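Local coordinates for periplasmic binding protein component of an ABC type zinc uptake transporter (Synechocystis sp., PDB 1PQ4), which probably captures zinc in the periplasm and delivers it to an ABC-type uptake transporter, at residues Q12-E17 with A168-E173; E17-D22 with T146-E151; R191-F196 with Y202-Y207; Q228-A233 with E253-E258. One frame throughout, in Å; residues are numbered along the deposited sequence.

Overall arrangement
Contacts 1 and 2 lie at the first lobe of this two-lobed zinc-binding protein, contact 1 where the long connecting helix 160-185 passes it, and contacts 3 and 4 lie in the second. Contacts 1 and 2 touch, with centres about 7 Å apart; they share Glu17 and set helix 10-20 against helix 160-185 and helix 138-155 respectively. Contacts 3 and 4 lie about 17 Å apart between centres and join where Ile194 CD1 rests 3.4 Å from Ala233 CB. Contacts 2 and 4 are the most distant pair, about 43 Å between centres. The zinc ion, held by His37, His133 and His197, is about 14 Å from the side chain of Phe15 in contact 1 and about 12 Å from that of Phe193 in contact 3.

Contact 1: residues Q12-E17 with A168-E173; sequences QQYFLE and AAFLAE
The Phe170 ring receives Phe15 at its edge, near its own plane, where CZ of Phe170 lies 3.9 Å from CD2 of Phe15. Seen from the Phe15 ring the same approach is oblique, so the two rings meet without stacking face on face. Tyr14 joins from the neighbouring position on its helix: its CE2 comes within 3.9 Å of CE2 of Phe170, again obliquely, while CD2 of Phe15 sits at the Tyr14 edge. With CG of Phe170 anti to the backbone N (chi1 -171°), the ring extends from helix 160-185 toward this pair, and its CE1 reaches to 4.1 Å from CA of Phe15. A long aromatic residue suits the position because the axes of the two short helical segments stay 11.4 Å apart, running at 127° to each other. Helix 160-185 is the long connecting helix characteristic of metal-binding proteins of this family, and here residues 168-173 pass helix 10-20 of the first lobe. An alanine in place of Phe170 would probably open a gap between the helices and leave the Tyr14 and Phe15 rings without the surface they share. Around this apolar centre, Trp273 meets Phe15 edge-to-face, and Val141 and Gln144 of helix 138-155 also touch it. Toward the polar margin, a water in the Tyr14 ring plane is hydrogen-bonded to Tyr14 OH at 2.9 Å. Its other link, to Glu173 OE1, is modelled doubtfully short; the same carboxylate oxygen forms a salt bridge with Lys18 NZ.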
loop_
_atom_site.group_PDB
_atom_site.type_symbol
_atom_site.label_atom_id
_atom_site.label_comp_id
_atom_site.label_asym_id
_atom_site.label_seq_id
_atom_site.Cartn_x
_atom_site.Cartn_y
_atom_site.Cartn_z
ATOM N N GLN A 12 -6.053 -3.940 -2.467
ATOM C CA GLN A 12 -7.042 -3.544 -3.469
ATOM C C GLN A 12 -8.246 -4.446 -3.435
ATOM O O GLN A 12 -9.324 -4.062 -3.865
ATOM C CB GLN A 12 -6.425 -3.569 -4.863
ATOM C CG GLN A 12 -5.481 -2.440 -5.089
ATOM C CD GLN A 12 -4.878 -2.552 -6.474
ATOM O OE1 GLN A 12 -4.188 -3.542 -6.761
ATOM N NE2 GLN A 12 -5.149 -1.554 -7.342
ATOM N N GLN A 13 -8.097 -5.654 -2.901
ATOM C CA GLN A 13 -9.253 -6.525 -2.871
ATOM C C GLN A 13 -10.209 -5.954 -1.824
ATOM O O GLN A 13 -11.421 -6.095 -1.934
ATOM C CB GLN A 13 -8.806 -7.946 -2.470
ATOM C CG GLN A 13 -9.929 -8.928 -2.326
ATOM C CD GLN A 13 -10.409 -9.070 -0.905
ATOM O OE1 GLN A 13 -11.528 -9.523 -0.660
ATOM N NE2 GLN A 13 -9.584 -8.698 0.034
ATOM N N TYR A 14 -9.634 -5.375 -0.770
ATOM C CA TYR A 14 -10.443 -4.768 0.283
ATOM C C TYR A 14 -11.278 -3.595 -0.342
ATOM O O TYR A 14 -12.475 -3.456 -0.095
ATOM C CB TYR A 14 -9.519 -4.219 1.368
ATOM C CG TYR A 14 -10.233 -3.577 2.544
ATOM C CD1 TYR A 14 -10.667 -4.353 3.631
ATOM C CD2 TYR A 14 -10.493 -2.208 2.562
ATOM C CE1 TYR A 14 -11.336 -3.781 4.695
ATOM C CE2 TYR A 14 -11.194 -1.604 3.633
ATOM C CZ TYR A 14 -11.600 -2.421 4.690
ATOM O OH TYR A 14 -12.289 -1.904 5.739
ATOM N N PHE A 15 -10.610 -2.759 -1.120
ATOM C CA PHE A 15 -11.262 -1.610 -1.752
ATOM C C PHE A 15 -12.359 -2.124 -2.677
ATOM O O PHE A 15 -13.475 -1.610 -2.681
ATOM C CB PHE A 15 -10.270 -0.835 -2.598
ATOM C CG PHE A 15 -9.065 -0.328 -1.858
ATOM C CD1 PHE A 15 -7.928 0.074 -2.599
ATOM C CD2 PHE A 15 -9.039 -0.227 -0.474
ATOM C CE1 PHE A 15 -6.790 0.559 -1.970
ATOM C CE2 PHE A 15 -7.888 0.273 0.192
ATOM C CZ PHE A 15 -6.769 0.658 -0.551
ATOM N N LEU A 16 -12.037 -3.128 -3.490
ATOM C CA LEU A 16 -13.043 -3.652 -4.402
ATOM C C LEU A 16 -14.223 -4.275 -3.701
ATOM O O LEU A 16 -15.376 -4.151 -4.177
ATOM C CB LEU A 16 -12.449 -4.675 -5.382
ATOM C CG LEU A 16 -11.914 -4.035 -6.680
ATOM C CD1 LEU A 16 -13.077 -3.524 -7.537
ATOM C CD2 LEU A 16 -11.003 -2.836 -6.329
ATOM N N GLU A 17 -13.944 -5.015 -2.622
ATOM C CA GLU A 17 -15.052 -5.639 -1.864
ATOM C C GLU A 17 -15.978 -4.542 -1.308
ATOM O O GLU A 17 -17.179 -4.690 -1.329
ATOM C CB GLU A 17 -14.500 -6.477 -0.699
ATOM C CG GLU A 17 -15.560 -7.253 0.120
ATOM C CD GLU A 17 -16.444 -8.164 -0.725
ATOM O OE1 GLU A 17 -15.996 -8.659 -1.795
ATOM O OE2 GLU A 17 -17.610 -8.397 -0.301
ATOM N N ALA A 168 -20.238 5.741 -1.436
ATOM C CA ALA A 168 -20.515 6.728 -0.375
ATOM C C ALA A 168 -20.237 6.127 1.019
ATOM O O ALA A 168 -19.667 6.806 1.886
ATOM C CB ALA A 168 -22.009 7.235 -0.479
ATOM N N ALA A 169 -20.652 4.872 1.222
ATOM C CA ALA A 169 -20.419 4.195 2.490
ATOM C C ALA A 169 -18.917 4.101 2.735
ATOM O O ALA A 169 -18.403 4.430 3.811
ATOM C CB ALA A 169 -21.061 2.765 2.464
ATOM N N PHE A 170 -18.184 3.641 1.726
ATOM C CA PHE A 170 -16.730 3.537 1.916
ATOM C C PHE A 170 -16.060 4.907 2.128
ATOM O O PHE A 170 -15.157 5.001 2.950
ATOM C CB PHE A 170 -16.105 2.801 0.705
ATOM C CG PHE A 170 -14.639 2.444 0.876
ATOM C CD1 PHE A 170 -13.813 2.377 -0.244
ATOM C CD2 PHE A 170 -14.119 2.108 2.127
ATOM C CE1 PHE A 170 -12.486 1.977 -0.108
ATOM C CE2 PHE A 170 -12.826 1.718 2.284
ATOM C CZ PHE A 170 -11.992 1.649 1.162
ATOM N N LEU A 171 -16.459 5.984 1.413
ATOM C CA LEU A 171 -15.800 7.286 1.665
ATOM C C LEU A 171 -16.033 7.763 3.106
ATOM O O LEU A 171 -15.143 8.341 3.727
ATOM C CB LEU A 171 -16.301 8.400 0.709
ATOM C CG LEU A 171 -15.975 8.122 -0.783
ATOM C CD1 LEU A 171 -16.728 9.152 -1.708
ATOM C CD2 LEU A 171 -14.418 8.174 -0.978
ATOM N N ALA A 172 -17.232 7.524 3.642
ATOM C CA ALA A 172 -17.517 7.961 5.031
ATOM C C ALA A 172 -16.664 7.147 6.031
ATOM O O ALA A 172 -16.206 7.671 7.053
ATOM C CB ALA A 172 -19.035 7.773 5.314
ATOM N N GLU A 173 -16.504 5.852 5.762
ATOM C CA GLU A 173 -15.665 5.007 6.602
ATOM C C GLU A 173 -14.238 5.541 6.530
ATOM O O GLU A 173 -13.518 5.566 7.525
ATOM C CB GLU A 173 -15.618 3.551 6.096
ATOM C CG GLU A 173 -16.874 2.714 6.216
ATOM C CD GLU A 173 -16.706 1.348 5.507
ATOM O OE1 GLU A 173 -15.696 0.648 5.743
ATOM O OE2 GLU A 173 -17.587 0.975 4.700
HETATM O O HOH W 1 -13.282 0.768 5.872
#

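Contact 2: residues E17-D22 with T146-E151; sequences EKIGGD and TTIAKE
Ile19 reaches Ile148 and Ala149 with the ends of its two branches, which part at CB. The short branch, CG2, stands anti to the backbone N and settles against Ala149, 3.9 Å from its CB and equally close to its CA. The longer branch leaves through CG1, beside the backbone N (chi1 -69°), and runs on nearly extended at chi2 (167°), which carries CD1 to Ile148. There the methyl lies 4.1 Å from CB and as near to CG2, and the two isoleucines cross at about a right angle. A branched residue suits the site because one side chain can serve two neighbours on helix 138-155. Ala149 suits it too, since its small methyl lets the backbones draw together: CA of Ile19 and CA of Ala149 are 6.4 Å apart. A glycine replacing Ile19 would probably leave Ala149 and Ile148 facing a gap and loosen this end of helix 10-20. That helix crosses over from strand 3-7 to strand 24-28 of the parallel sheet, and just beyond it Gly21 turns the chain with a positive phi (56°), which favours glycine. Ala145, Leu152 and Phe170 also pack on Ile19, while its carbonyl oxygen accepts a hydrogen bond from Asn166. Between the two segments, then, adhesion rests on buried hydrocarbon and shape, with no hydrogen bond to fix direction.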
loop_
_atom_site.group_PDB
_atom_site.type_symbol
_atom_site.label_atom_id
_atom_site.label_comp_id
_atom_site.label_asym_id
_atom_site.label_seq_id
_atom_site.Cartn_x
_atom_site.Cartn_y
_atom_site.Cartn_z
ATOM N N GLU A 17 -13.944 -5.015 -2.622
ATOM C CA GLU A 17 -15.052 -5.639 -1.864
ATOM C C GLU A 17 -15.978 -4.542 -1.308
ATOM O O GLU A 17 -17.179 -4.690 -1.329
ATOM C CB GLU A 17 -14.500 -6.477 -0.699
ATOM C CG GLU A 17 -15.560 -7.253 0.120
ATOM C CD GLU A 17 -16.444 -8.164 -0.725
ATOM O OE1 GLU A 17 -15.996 -8.659 -1.795
ATOM O OE2 GLU A 17 -17.610 -8.397 -0.301
ATOM N N LYS A 18 -15.410 -3.463 -0.799
ATOM C CA LYS A 18 -16.209 -2.370 -0.224
ATOM C C LYS A 18 -17.060 -1.674 -1.298
ATOM O O LYS A 18 -18.210 -1.300 -1.080
ATOM C CB LYS A 18 -15.267 -1.326 0.396
ATOM C CG LYS A 18 -14.677 -1.777 1.734
ATOM C CD LYS A 18 -15.785 -1.676 2.824
ATOM C CE LYS A 18 -15.385 -2.368 4.150
ATOM N NZ LYS A 18 -16.314 -1.938 5.255
ATOM N N ILE A 19 -16.477 -1.518 -2.472
ATOM C CA ILE A 19 -17.172 -0.793 -3.548
ATOM C C ILE A 19 -18.137 -1.674 -4.313
ATOM O O ILE A 19 -19.260 -1.274 -4.638
ATOM C CB ILE A 19 -16.117 -0.215 -4.501
ATOM C CG1 ILE A 19 -15.359 0.902 -3.798
ATOM C CG2 ILE A 19 -16.781 0.263 -5.848
ATOM C CD1 ILE A 19 -14.084 1.347 -4.503
ATOM N N GLY A 20 -17.727 -2.911 -4.556
ATOM C CA GLY A 20 -18.544 -3.819 -5.362
ATOM C C GLY A 20 -19.382 -4.850 -4.646
ATOM O O GLY A 20 -20.426 -5.264 -5.162
ATOM N N GLY A 21 -18.919 -5.297 -3.477
ATOM C CA GLY A 21 -19.666 -6.309 -2.740
ATOM C C GLY A 21 -19.887 -7.535 -3.619
ATOM O O GLY A 21 -18.983 -7.951 -4.315
ATOM N N ASP A 22 -21.096 -8.096 -3.596
ATOM C CA ASP A 22 -21.421 -9.295 -4.365
ATOM C C ASP A 22 -21.469 -9.107 -5.868
ATOM O O ASP A 22 -21.602 -10.084 -6.607
ATOM C CB ASP A 22 -22.778 -9.863 -3.927
ATOM C CG ASP A 22 -22.748 -10.417 -2.546
ATOM O OD1 ASP A 22 -21.637 -10.754 -2.067
ATOM O OD2 ASP A 22 -23.844 -10.523 -1.942
ATOM N N THR A 146 -13.167 6.487 -5.616
ATOM C CA THR A 146 -14.083 7.225 -6.511
ATOM C C THR A 146 -13.851 6.820 -7.983
ATOM O O THR A 146 -14.779 6.516 -8.703
ATOM C CB THR A 146 -13.888 8.713 -6.302
ATOM O OG1 THR A 146 -14.198 8.997 -4.941
ATOM C CG2 THR A 146 -14.802 9.550 -7.230
ATOM N N THR A 147 -12.587 6.750 -8.386
ATOM C CA THR A 147 -12.211 6.387 -9.749
ATOM C C THR A 147 -12.682 4.982 -10.008
ATOM O O THR A 147 -13.288 4.691 -11.038
ATOM C CB THR A 147 -10.669 6.496 -9.928
ATOM O OG1 THR A 147 -10.266 7.863 -9.752
ATOM C CG2 THR A 147 -10.226 5.992 -11.331
ATOM N N ILE A 148 -12.425 4.072 -9.069
ATOM C CA ILE A 148 -12.862 2.705 -9.307
ATOM C C ILE A 148 -14.383 2.556 -9.459
ATOM O O ILE A 148 -14.873 1.865 -10.380
ATOM C CB ILE A 148 -12.328 1.778 -8.169
ATOM C CG1 ILE A 148 -10.776 1.787 -8.180
ATOM C CG2 ILE A 148 -12.899 0.379 -8.344
ATOM C CD1 ILE A 148 -10.123 1.152 -6.956
ATOM N N ALA A 149 -15.142 3.179 -8.555
ATOM C CA ALA A 149 -16.600 3.053 -8.602
ATOM C C ALA A 149 -17.123 3.630 -9.927
ATOM O O ALA A 149 -17.977 3.040 -10.570
ATOM C CB ALA A 149 -17.241 3.805 -7.410
ATOM N N LYS A 150 -16.597 4.793 -10.305
ATOM C CA LYS A 150 -17.013 5.447 -11.563
ATOM C C LYS A 150 -16.731 4.490 -12.726
ATOM O O LYS A 150 -17.583 4.296 -13.595
ATOM C CB LYS A 150 -16.236 6.775 -11.743
ATOM C CG LYS A 150 -16.349 7.394 -13.148
ATOM C CD LYS A 150 -15.284 8.469 -13.411
ATOM C CE LYS A 150 -15.204 8.824 -14.910
ATOM N NZ LYS A 150 -14.985 7.627 -15.816
ATOM N N GLU A 151 -15.550 3.856 -12.755
ATOM C CA GLU A 151 -15.286 2.937 -13.853
ATOM C C GLU A 151 -16.120 1.694 -13.815
ATOM O O GLU A 151 -16.527 1.196 -14.877
ATOM C CB GLU A 151 -13.811 2.576 -13.922
ATOM C CG GLU A 151 -12.986 3.796 -14.158
ATOM C CD GLU A 151 -12.822 4.137 -15.639
ATOM O OE1 GLU A 151 -13.790 4.013 -16.414
ATOM O OE2 GLU A 151 -11.706 4.540 -16.011
#

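Contact 3: residues R191-F196 with Y202-Y207; sequences RKFIVF and YFARDY
Phe193 touches Ala204 inside a beta-alpha-beta unit, in which helix 201-206 connects strand 192-195 to its parallel neighbour 210-213. With chi1 at 64°, CG of Phe193 stands beside both the backbone N and the carbonyl carbon, a conformation an extended strand tolerates, and the ring projects toward the helix. Ala204 CB meets the ring at its edge, near the plane, 4.4 Å from CE2; a methyl suits a helix position that must leave room for a phenylalanine. One residue before Ala204, Phe203 has CG anti to the backbone N (chi1 173°) and offers one ring face to CD2 of Tyr207, which lies 3.8 Å above it toward the rim. The ring of Tyr207 leads away from the strand, where its hydroxyl bonds to Asn178 of helix 160-185. Arg191 has the most contorted side chain, bent at chi2 (108°) and chi3. That folding brings the guanidinium to backbone carbonyls at the end of helix 160-185 and in the loops nearby: NH2 donates to Leu185 O and Leu188 O, and NH1 to Asn208 O. Arginine fits because its several N-H groups can serve several acceptors together. At the guanidinium edge, in its plane, Tyr207 O lies 3.2 Å from NH1.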
loop_
_atom_site.group_PDB
_atom_site.type_symbol
_atom_site.label_atom_id
_atom_site.label_comp_id
_atom_site.label_asym_id
_atom_site.label_seq_id
_atom_site.Cartn_x
_atom_site.Cartn_y
_atom_site.Cartn_z
ATOM N N ARG A 191 8.366 12.128 16.097
ATOM C CA ARG A 191 7.633 11.940 14.845
ATOM C C ARG A 191 8.329 10.998 13.874
ATOM O O ARG A 191 7.787 10.620 12.841
ATOM C CB ARG A 191 7.494 13.296 14.162
ATOM C CG ARG A 191 6.123 13.623 13.783
ATOM C CD ARG A 191 5.594 14.689 14.683
ATOM N NE ARG A 191 4.679 14.199 15.684
ATOM C CZ ARG A 191 3.469 13.690 15.468
ATOM N NH1 ARG A 191 2.939 13.543 14.257
ATOM N NH2 ARG A 191 2.743 13.391 16.517
ATOM N N LYS A 192 9.533 10.606 14.219
ATOM C CA LYS A 192 10.334 9.759 13.344
ATOM C C LYS A 192 10.158 8.263 13.586
ATOM O O LYS A 192 9.942 7.864 14.735
ATOM C CB LYS A 192 11.801 10.126 13.562
ATOM C CG LYS A 192 12.075 11.610 13.367
ATOM C CD LYS A 192 13.551 11.964 13.565
ATOM C CE LYS A 192 13.748 13.475 13.427
ATOM N NZ LYS A 192 15.172 13.887 13.373
ATOM N N PHE A 193 10.185 7.441 12.521
ATOM C CA PHE A 193 10.138 5.963 12.702
ATOM C C PHE A 193 11.046 5.352 11.635
ATOM O O PHE A 193 11.189 5.890 10.539
ATOM C CB PHE A 193 8.718 5.340 12.687
ATOM C CG PHE A 193 7.965 5.477 11.386
ATOM C CD1 PHE A 193 7.728 4.361 10.594
ATOM C CD2 PHE A 193 7.451 6.727 10.969
ATOM C CE1 PHE A 193 6.992 4.456 9.414
ATOM C CE2 PHE A 193 6.699 6.842 9.768
ATOM C CZ PHE A 193 6.472 5.701 8.998
ATOM N N ILE A 194 11.711 4.256 11.978
ATOM C CA ILE A 194 12.645 3.608 11.036
ATOM C C ILE A 194 11.993 2.357 10.545
ATOM O O ILE A 194 11.480 1.582 11.332
ATOM C CB ILE A 194 13.935 3.169 11.725
ATOM C CG1 ILE A 194 14.531 4.330 12.476
ATOM C CG2 ILE A 194 14.934 2.639 10.698
ATOM C CD1 ILE A 194 15.799 3.959 13.289
ATOM N N VAL A 195 12.053 2.138 9.238
ATOM C CA VAL A 195 11.452 0.980 8.611
ATOM C C VAL A 195 12.444 0.490 7.598
ATOM O O VAL A 195 13.356 1.208 7.194
ATOM C CB VAL A 195 10.153 1.301 7.813
ATOM C CG1 VAL A 195 9.084 1.669 8.726
ATOM C CG2 VAL A 195 10.417 2.464 6.810
ATOM N N PHE A 196 12.274 -0.743 7.203
ATOM C CA PHE A 196 13.218 -1.248 6.243
ATOM C C PHE A 196 12.868 -0.701 4.863
ATOM O O PHE A 196 13.623 0.080 4.317
ATOM C CB PHE A 196 13.226 -2.771 6.226
ATOM C CG PHE A 196 14.188 -3.319 5.216
ATOM C CD1 PHE A 196 15.568 -3.202 5.427
ATOM C CD2 PHE A 196 13.730 -3.819 4.000
ATOM C CE1 PHE A 196 16.472 -3.562 4.456
ATOM C CE2 PHE A 196 14.659 -4.188 3.003
ATOM C CZ PHE A 196 16.026 -4.050 3.254
ATOM N N TYR A 202 3.368 8.298 1.941
ATOM C CA TYR A 202 2.092 9.015 1.889
ATOM C C TYR A 202 1.428 9.007 3.253
ATOM O O TYR A 202 0.894 10.004 3.724
ATOM C CB TYR A 202 1.184 8.366 0.837
ATOM C CG TYR A 202 1.761 8.600 -0.560
ATOM C CD1 TYR A 202 1.509 9.825 -1.246
ATOM C CD2 TYR A 202 2.523 7.628 -1.189
ATOM C CE1 TYR A 202 1.997 10.057 -2.514
ATOM C CE2 TYR A 202 3.020 7.835 -2.511
ATOM C CZ TYR A 202 2.740 9.065 -3.160
ATOM O OH TYR A 202 3.132 9.249 -4.485
ATOM N N PHE A 203 1.482 7.843 3.892
ATOM C CA PHE A 203 0.899 7.685 5.233
ATOM C C PHE A 203 1.597 8.688 6.132
ATOM O O PHE A 203 0.977 9.426 6.901
ATOM C CB PHE A 203 1.157 6.210 5.696
ATOM C CG PHE A 203 0.765 5.948 7.116
ATOM C CD1 PHE A 203 -0.536 5.611 7.432
ATOM C CD2 PHE A 203 1.716 6.029 8.132
ATOM C CE1 PHE A 203 -0.906 5.351 8.779
ATOM C CE2 PHE A 203 1.363 5.769 9.462
ATOM C CZ PHE A 203 0.051 5.435 9.776
ATOM N N ALA A 204 2.907 8.769 5.999
ATOM C CA ALA A 204 3.670 9.672 6.855
ATOM C C ALA A 204 3.315 11.166 6.596
ATOM O O ALA A 204 3.210 11.987 7.541
ATOM C CB ALA A 204 5.164 9.448 6.613
ATOM N N ARG A 205 3.122 11.504 5.324
ATOM C CA ARG A 205 2.788 12.899 4.999
ATOM C C ARG A 205 1.433 13.209 5.623
ATOM O O ARG A 205 1.265 14.256 6.231
ATOM C CB ARG A 205 2.700 13.116 3.484
ATOM C CG ARG A 205 2.988 14.534 3.077
ATOM C CD ARG A 205 3.002 14.654 1.571
ATOM N NE ARG A 205 3.596 15.905 1.091
ATOM C CZ ARG A 205 2.984 17.086 1.104
ATOM N NH1 ARG A 205 1.748 17.191 1.582
ATOM N NH2 ARG A 205 3.601 18.158 0.613
ATOM N N ASP A 206 0.492 12.280 5.509
ATOM C CA ASP A 206 -0.847 12.494 6.050
ATOM C C ASP A 206 -0.882 12.828 7.530
ATOM O O ASP A 206 -1.679 13.673 7.968
ATOM C CB ASP A 206 -1.700 11.248 5.889
ATOM C CG ASP A 206 -2.296 11.142 4.534
ATOM O OD1 ASP A 206 -1.983 12.051 3.742
ATOM O OD2 ASP A 206 -3.043 10.163 4.264
ATOM N N TYR A 207 -0.043 12.127 8.290
ATOM C CA TYR A 207 -0.009 12.269 9.730
ATOM C C TYR A 207 1.222 12.933 10.282
ATOM O O TYR A 207 1.535 12.774 11.453
ATOM C CB TYR A 207 -0.231 10.887 10.359
ATOM C CG TYR A 207 -1.514 10.284 9.853
ATOM C CD1 TYR A 207 -2.719 10.916 10.096
ATOM C CD2 TYR A 207 -1.524 9.149 9.033
ATOM C CE1 TYR A 207 -3.915 10.448 9.539
ATOM C CE2 TYR A 207 -2.714 8.679 8.467
ATOM C CZ TYR A 207 -3.906 9.344 8.728
ATOM O OH TYR A 207 -5.084 8.939 8.134
#

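Contact 4: residues Q228-A233 with E253-E258; sequences QLIDTA and EAIAAE
Ile230 and Ile255 both set CG1 beside the backbone N and anti to the carbonyl carbon, with chi1 of -74° for Ile230, and these two CG1 atoms meet 4.2 Å apart. Their second torsions differ: Ile230 is nearly extended, whereas Ile255 folds its CD1 back (chi2 40°), and the two side chains pass each other at a slant. The setting is a pair of neighbouring helices in the alternating alpha/beta architecture of the second lobe; helix 223-234 precedes strand 240-244, and helix 250-259 crosses from that strand to the parallel strand 262-266. Extension carries CD1 of Ile230 onward to Glu258, where it lies 4.2 Å from CB. Glutamate suits this margin because its first methylene can cover an apolar neighbour while its carboxylate belongs to an exposed residue. Ile255, by contrast, is buried, and on the sheet side it also packs on Val241 of strand 240-244. Beta-branched isoleucines fill such a seam well, as each offers bulk close to the helix backbone; the CA atoms of Ile230 and Ile255 are 6.1 Å apart. No hydrogen bond spans the two segments, so apolar fit joins them, and Ile259 prolongs that fit by touching Ile230 and Ala233. Thr232, which takes no part in the seam, returns its hydroxyl to its own helix. Gln228 O takes bonds from both Thr232 N and Thr232 OG1, which reach it from opposite faces of the carbonyl plane, OG1 at 2.9 Å and 36° out of that plane.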
loop_
_atom_site.group_PDB
_atom_site.type_symbol
_atom_site.label_atom_id
_atom_site.label_comp_id
_atom_site.label_asym_id
_atom_site.label_seq_id
_atom_site.Cartn_x
_atom_site.Cartn_y
_atom_site.Cartn_z
ATOM N N GLN A 228 25.902 4.697 9.976
ATOM C CA GLN A 228 25.362 6.043 9.920
ATOM C C GLN A 228 23.892 6.015 10.341
ATOM O O GLN A 228 23.412 6.885 11.079
ATOM C CB GLN A 228 25.497 6.587 8.503
ATOM C CG GLN A 228 25.181 8.054 8.388
ATOM C CD GLN A 228 25.345 8.565 6.972
ATOM O OE1 GLN A 228 24.693 8.077 6.043
ATOM N NE2 GLN A 228 26.223 9.551 6.797
ATOM N N LEU A 229 23.188 4.990 9.874
ATOM C CA LEU A 229 21.787 4.814 10.192
ATOM C C LEU A 229 21.670 4.524 11.676
ATOM O O LEU A 229 20.732 4.968 12.336
ATOM C CB LEU A 229 21.229 3.656 9.381
ATOM C CG LEU A 229 19.723 3.579 9.220
ATOM C CD1 LEU A 229 19.191 4.909 8.754
ATOM C CD2 LEU A 229 19.398 2.502 8.213
ATOM N N ILE A 230 22.631 3.773 12.204
ATOM C CA ILE A 230 22.642 3.449 13.628
ATOM C C ILE A 230 22.800 4.718 14.484
ATOM O O ILE A 230 22.107 4.888 15.499
ATOM C CB ILE A 230 23.776 2.446 13.980
ATOM C CG1 ILE A 230 23.404 1.040 13.479
ATOM C CG2 ILE A 230 23.984 2.417 15.483
ATOM C CD1 ILE A 230 24.589 0.090 13.352
ATOM N N ASP A 231 23.704 5.604 14.068
ATOM C CA ASP A 231 23.926 6.859 14.793
ATOM C C ASP A 231 22.653 7.688 14.744
ATOM O O ASP A 231 22.142 8.117 15.778
ATOM C CB ASP A 231 25.090 7.642 14.180
ATOM C CG ASP A 231 26.421 6.934 14.367
ATOM O OD1 ASP A 231 26.607 6.303 15.434
ATOM O OD2 ASP A 231 27.281 7.012 13.459
ATOM N N THR A 232 22.146 7.894 13.530
ATOM C CA THR A 232 20.900 8.622 13.296
ATOM C C THR A 232 19.844 8.179 14.303
ATOM O O THR A 232 19.181 8.987 14.937
ATOM C CB THR A 232 20.339 8.304 11.904
ATOM O OG1 THR A 232 21.219 8.831 10.903
ATOM C CG2 THR A 232 18.937 8.884 11.746
ATOM N N ALA A 233 19.707 6.868 14.420
ATOM C CA ALA A 233 18.739 6.254 15.306
ATOM C C ALA A 233 19.080 6.498 16.769
ATOM O O ALA A 233 18.180 6.653 17.614
ATOM C CB ALA A 233 18.668 4.752 15.016
ATOM N N GLU A 253 16.941 -6.029 12.542
ATOM C CA GLU A 253 17.315 -6.746 13.776
ATOM C C GLU A 253 18.706 -6.336 14.262
ATOM O O GLU A 253 18.919 -6.138 15.447
ATOM C CB GLU A 253 17.271 -8.265 13.533
ATOM C CG GLU A 253 15.865 -8.808 13.333
ATOM C CD GLU A 253 15.824 -10.277 12.964
ATOM O OE1 GLU A 253 16.340 -11.117 13.730
ATOM O OE2 GLU A 253 15.255 -10.619 11.909
ATOM N N ALA A 254 19.635 -6.165 13.337
ATOM C CA ALA A 254 20.993 -5.790 13.727
ATOM C C ALA A 254 20.977 -4.387 14.276
ATOM O O ALA A 254 21.643 -4.090 15.260
ATOM C CB ALA A 254 21.955 -5.908 12.517
ATOM N N ILE A 255 20.212 -3.503 13.636
ATOM C CA ILE A 255 20.133 -2.144 14.112
ATOM C C ILE A 255 19.510 -2.093 15.471
ATOM O O ILE A 255 20.013 -1.387 16.353
ATOM C CB ILE A 255 19.311 -1.220 13.160
ATOM C CG1 ILE A 255 20.121 -0.967 11.885
ATOM C CG2 ILE A 255 18.959 0.099 13.880
ATOM C CD1 ILE A 255 20.907 -2.121 11.295
ATOM N N ALA A 256 18.423 -2.839 15.652
ATOM C CA ALA A 256 17.737 -2.824 16.923
ATOM C C ALA A 256 18.675 -3.312 18.027
ATOM O O ALA A 256 18.692 -2.773 19.120
ATOM C CB ALA A 256 16.466 -3.721 16.878
ATOM N N ALA A 257 19.456 -4.336 17.731
ATOM C CA ALA A 257 20.371 -4.878 18.751
ATOM C C ALA A 257 21.461 -3.875 19.103
ATOM O O ALA A 257 21.941 -3.835 20.238
ATOM C CB ALA A 257 21.015 -6.190 18.246
ATOM N N GLU A 258 21.889 -3.100 18.117
ATOM C CA GLU A 258 22.952 -2.114 18.319
ATOM C C GLU A 258 22.546 -0.825 18.985
ATOM O O GLU A 258 23.360 -0.206 19.673
ATOM C CB GLU A 258 23.602 -1.773 16.990
ATOM C CG GLU A 258 24.592 -2.797 16.516
ATOM C CD GLU A 258 26.001 -2.374 16.825
ATOM O OE1 GLU A 258 26.184 -1.731 17.883
ATOM O OE2 GLU A 258 26.909 -2.680 16.017
#